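Local coordinates for glycosyl hydrolase family 10 (Prevotella bryantii, PDB 4MGQ), which probably hydrolyses internal beta-1,4-xylosidic linkages of xylan as a whole enzyme, the present piece being a calcium-binding carbohydrate-binding module, at residues L51-V65 with T77-Q91. Residues are numbered along the deposited sequence; the frame is centred on the assembly and turned at random.
Sequences LKLRVKTSAACDVTV and TPSFKSTTEWTTVAQ
F80 and W86 are gripped by the strands of 51-65 at one edge of a beta-sandwich, the jelly-roll fold of CBM_4_9-type carbohydrate-binding modules. Strand 87-91 pairs antiparallel with 51-57 in one sheet and 80-82 with 61-65 in the other, so both segments pass from sheet to sheet. With CG of F80 turned between the backbone N and the carbonyl carbon (chi1 56°), its ring reaches into the sandwich core: V63 CB lies over one face, 3.8 Å from the ring centroid, and L53 CD2 reaches the opposite face from the facing sheet. L51, V55 and V65 approach obliquely, and F104 of strand 99-105 adds to this apolar cluster.

At the turn into strand 87-91, the W86 indole is clasped between two basic side chains. The extended R54 chain carries its guanidinium over one face, CZ standing 3.9 Å from the centroid of the six-membered ring in a cation-pi contact, the two planes 32° apart. K56 CB packs on the other face, also 3.9 Å from that centroid. D156 receives both R54 NH1 and W86 NE1, while D117 and the calcium ligand D116 hold the rest of the guanidinium, tying the stack to the metal site. A bend at chi4 (71°) brings K56 NZ to T84 O at 2.8 Å; D158 is its salt-bridge partner. Where the strands separate, a water hydrogen-bonds to V55 O and T87 OG1 and accepts from T83 N at 2.7 Å.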
# COMPACT_ATOMS: atom_id res chain seq x y z
N LEU A 51 -4.75 6.00 -6.19
CA LEU A 51 -4.37 4.88 -5.34
C LEU A 51 -5.63 4.20 -4.83
O LEU A 51 -6.47 4.84 -4.22
CB LEU A 51 -3.52 5.37 -4.15
CG LEU A 51 -3.07 4.30 -3.15
CD1 LEU A 51 -2.09 3.30 -3.76
CD2 LEU A 51 -2.44 4.95 -1.91
N LYS A 52 -5.77 2.90 -5.09
CA LYS A 52 -6.86 2.12 -4.52
C LYS A 52 -6.31 1.01 -3.66
O LYS A 52 -5.28 0.42 -4.00
CB LYS A 52 -7.74 1.50 -5.62
CG LYS A 52 -8.44 2.49 -6.50
CD LYS A 52 -9.37 1.72 -7.46
CE LYS A 52 -10.05 2.65 -8.43
NZ LYS A 52 -10.91 1.86 -9.38
N LEU A 53 -7.00 0.70 -2.57
CA LEU A 53 -6.63 -0.44 -1.74
C LEU A 53 -7.72 -0.69 -0.72
O LEU A 53 -8.66 0.09 -0.62
CB LEU A 53 -5.27 -0.19 -1.07
CG LEU A 53 -5.18 0.94 -0.03
CD1 LEU A 53 -4.61 0.40 1.27
CD2 LEU A 53 -4.38 2.13 -0.54
N ARG A 54 -7.61 -1.79 0.02
CA ARG A 54 -8.37 -1.89 1.27
C ARG A 54 -7.37 -1.93 2.41
O ARG A 54 -6.25 -2.43 2.26
CB ARG A 54 -9.31 -3.11 1.30
CG ARG A 54 -8.66 -4.47 1.13
CD ARG A 54 -9.71 -5.60 1.25
NE ARG A 54 -9.05 -6.89 1.18
CZ ARG A 54 -9.24 -7.89 2.04
NH1 ARG A 54 -10.12 -7.76 3.03
NH2 ARG A 54 -8.56 -9.01 1.90
N VAL A 55 -7.78 -1.39 3.55
CA VAL A 55 -6.86 -1.25 4.67
C VAL A 55 -7.60 -1.51 5.98
O VAL A 55 -8.81 -1.29 6.08
CB VAL A 55 -6.23 0.16 4.70
CG1 VAL A 55 -7.30 1.24 4.92
CG2 VAL A 55 -5.12 0.24 5.74
N LYS A 56 -6.87 -2.00 6.97
CA LYS A 56 -7.38 -2.25 8.31
C LYS A 56 -6.24 -1.93 9.28
O LYS A 56 -5.09 -2.26 9.01
CB LYS A 56 -7.86 -3.71 8.43
CG LYS A 56 -8.24 -4.19 9.83
CD LYS A 56 -8.42 -5.72 9.83
CE LYS A 56 -8.55 -6.28 11.24
NZ LYS A 56 -9.86 -5.90 11.85
N THR A 57 -6.54 -1.26 10.38
CA THR A 57 -5.52 -0.98 11.39
C THR A 57 -6.07 -1.32 12.76
O THR A 57 -7.28 -1.45 12.91
CB THR A 57 -5.05 0.48 11.38
OG1 THR A 57 -6.18 1.35 11.27
CG2 THR A 57 -4.08 0.75 10.21
N SER A 58 -5.20 -1.48 13.75
CA SER A 58 -5.66 -1.82 15.10
C SER A 58 -6.15 -0.57 15.83
O SER A 58 -6.76 -0.67 16.89
CB SER A 58 -4.56 -2.53 15.89
OG SER A 58 -3.36 -1.77 15.89
N ALA A 59 -5.89 0.59 15.25
CA ALA A 59 -6.53 1.83 15.70
C ALA A 59 -6.78 2.76 14.53
O ALA A 59 -5.99 2.78 13.58
CB ALA A 59 -5.69 2.52 16.73
N ALA A 60 -7.87 3.52 14.60
CA ALA A 60 -8.20 4.50 13.58
C ALA A 60 -7.04 5.47 13.43
O ALA A 60 -6.46 5.92 14.42
CB ALA A 60 -9.48 5.24 13.93
N CYS A 61 -6.68 5.78 12.19
CA CYS A 61 -5.55 6.67 11.95
C CYS A 61 -5.60 7.25 10.54
O CYS A 61 -6.40 6.82 9.70
CB CYS A 61 -4.23 5.92 12.14
SG CYS A 61 -4.01 4.54 10.96
N ASP A 62 -4.75 8.25 10.33
CA ASP A 62 -4.39 8.73 9.00
C ASP A 62 -3.18 7.94 8.52
O ASP A 62 -2.23 7.74 9.28
CB ASP A 62 -4.03 10.22 9.01
CG ASP A 62 -5.24 11.12 9.20
OD1 ASP A 62 -6.38 10.62 9.18
OD2 ASP A 62 -5.03 12.34 9.34
N VAL A 63 -3.20 7.49 7.27
CA VAL A 63 -2.02 6.85 6.71
C VAL A 63 -1.44 7.80 5.67
O VAL A 63 -2.05 8.07 4.63
CB VAL A 63 -2.33 5.48 6.09
CG1 VAL A 63 -1.05 4.89 5.50
CG2 VAL A 63 -2.90 4.53 7.15
N THR A 64 -0.25 8.31 5.96
CA THR A 64 0.40 9.29 5.10
C THR A 64 1.21 8.62 3.99
O THR A 64 1.98 7.69 4.26
CB THR A 64 1.33 10.19 5.94
OG1 THR A 64 0.54 10.88 6.91
CG2 THR A 64 2.03 11.21 5.07
N VAL A 65 1.00 9.08 2.76
CA VAL A 65 1.76 8.60 1.61
C VAL A 65 2.40 9.77 0.87
O VAL A 65 1.69 10.66 0.41
CB VAL A 65 0.88 7.81 0.61
CG1 VAL A 65 1.73 7.28 -0.53
CG2 VAL A 65 0.16 6.63 1.31
N THR A 77 -1.34 14.35 -2.29
CA THR A 77 -0.89 12.98 -2.15
C THR A 77 -2.08 12.03 -2.12
O THR A 77 -3.22 12.48 -1.96
CB THR A 77 -0.09 12.77 -0.86
OG1 THR A 77 -0.97 12.94 0.25
CG2 THR A 77 1.09 13.74 -0.76
N PRO A 78 -1.83 10.72 -2.25
CA PRO A 78 -2.91 9.76 -2.05
C PRO A 78 -3.04 9.31 -0.59
O PRO A 78 -3.46 8.19 -0.33
CB PRO A 78 -2.50 8.59 -2.93
CG PRO A 78 -0.98 8.62 -2.89
CD PRO A 78 -0.61 10.09 -2.79
N SER A 79 -2.69 10.19 0.35
CA SER A 79 -2.81 9.85 1.77
C SER A 79 -4.27 9.50 2.07
O SER A 79 -5.19 10.04 1.44
CB SER A 79 -2.35 11.02 2.64
OG SER A 79 -0.97 11.24 2.47
N PHE A 80 -4.47 8.59 3.01
CA PHE A 80 -5.82 8.10 3.25
C PHE A 80 -6.04 7.82 4.72
O PHE A 80 -5.18 8.12 5.56
CB PHE A 80 -6.08 6.83 2.42
CG PHE A 80 -5.09 5.72 2.65
CD1 PHE A 80 -3.89 5.69 1.95
CD2 PHE A 80 -5.35 4.70 3.55
CE1 PHE A 80 -2.97 4.68 2.15
CE2 PHE A 80 -4.44 3.67 3.75
CZ PHE A 80 -3.25 3.66 3.04
N LYS A 81 -7.20 7.27 5.04
CA LYS A 81 -7.54 6.98 6.43
C LYS A 81 -7.84 5.50 6.61
O LYS A 81 -8.27 4.82 5.67
CB LYS A 81 -8.73 7.83 6.89
CG LYS A 81 -8.46 9.33 6.86
CD LYS A 81 -9.65 10.11 7.38
CE LYS A 81 -9.37 11.61 7.37
NZ LYS A 81 -8.49 12.02 8.50
N SER A 82 -7.63 5.00 7.82
CA SER A 82 -7.92 3.61 8.12
C SER A 82 -8.72 3.53 9.41
O SER A 82 -8.66 4.43 10.25
CB SER A 82 -6.63 2.80 8.24
OG SER A 82 -6.90 1.43 8.51
N THR A 83 -9.49 2.45 9.54
CA THR A 83 -10.25 2.17 10.75
C THR A 83 -9.97 0.73 11.18
O THR A 83 -9.17 0.04 10.55
CB THR A 83 -11.76 2.35 10.54
OG1 THR A 83 -12.24 1.31 9.67
CG2 THR A 83 -12.07 3.72 9.93
N THR A 84 -10.65 0.26 12.23
CA THR A 84 -10.38 -1.08 12.74
C THR A 84 -11.14 -2.17 11.99
O THR A 84 -11.00 -3.35 12.31
CB THR A 84 -10.71 -1.17 14.23
OG1 THR A 84 -12.07 -0.80 14.43
CG2 THR A 84 -9.81 -0.22 15.02
N GLU A 85 -11.93 -1.77 11.00
CA GLU A 85 -12.57 -2.72 10.09
C GLU A 85 -12.04 -2.47 8.69
O GLU A 85 -11.68 -1.35 8.38
CB GLU A 85 -14.10 -2.56 10.11
CG GLU A 85 -14.71 -2.72 11.49
CD GLU A 85 -14.55 -4.12 12.03
OE1 GLU A 85 -14.56 -5.07 11.22
OE2 GLU A 85 -14.42 -4.28 13.26
N TRP A 86 -12.01 -3.50 7.85
CA TRP A 86 -11.60 -3.29 6.46
C TRP A 86 -12.45 -2.20 5.81
O TRP A 86 -13.68 -2.24 5.90
CB TRP A 86 -11.73 -4.57 5.63
CG TRP A 86 -10.70 -5.62 5.85
CD1 TRP A 86 -10.88 -6.83 6.45
CD2 TRP A 86 -9.33 -5.58 5.43
NE1 TRP A 86 -9.71 -7.54 6.45
CE2 TRP A 86 -8.74 -6.80 5.82
CE3 TRP A 86 -8.55 -4.63 4.76
CZ2 TRP A 86 -7.41 -7.10 5.57
CZ3 TRP A 86 -7.22 -4.93 4.52
CH2 TRP A 86 -6.66 -6.16 4.92
N THR A 87 -11.80 -1.22 5.19
CA THR A 87 -12.50 -0.25 4.36
C THR A 87 -11.76 -0.08 3.05
O THR A 87 -10.56 -0.33 2.98
CB THR A 87 -12.61 1.14 5.01
OG1 THR A 87 -11.30 1.67 5.24
CG2 THR A 87 -13.38 1.06 6.32
N THR A 88 -12.48 0.38 2.02
CA THR A 88 -11.86 0.63 0.73
C THR A 88 -11.42 2.08 0.60
O THR A 88 -12.06 2.99 1.11
CB THR A 88 -12.79 0.30 -0.43
OG1 THR A 88 -13.96 1.12 -0.33
CG2 THR A 88 -13.18 -1.16 -0.37
N VAL A 89 -10.30 2.25 -0.09
CA VAL A 89 -9.65 3.53 -0.28
C VAL A 89 -9.57 3.82 -1.76
O VAL A 89 -9.24 2.93 -2.55
CB VAL A 89 -8.22 3.52 0.32
CG1 VAL A 89 -7.39 4.72 -0.18
CG2 VAL A 89 -8.27 3.44 1.84
N ALA A 90 -9.87 5.06 -2.14
CA ALA A 90 -9.59 5.53 -3.50
C ALA A 90 -9.21 6.99 -3.42
O ALA A 90 -10.06 7.84 -3.13
CB ALA A 90 -10.79 5.32 -4.42
N GLN A 91 -7.94 7.29 -3.65
CA GLN A 91 -7.46 8.66 -3.53
C GLN A 91 -6.67 9.07 -4.77
O GLN A 91 -5.65 8.46 -5.09
CB GLN A 91 -6.58 8.84 -2.29
CG GLN A 91 -7.30 8.68 -0.96
CD GLN A 91 -8.34 9.77 -0.72
OE1 GLN A 91 -8.25 10.87 -1.25
NE2 GLN A 91 -9.35 9.44 0.09
O HOH W 1 -10.12 0.76 7.49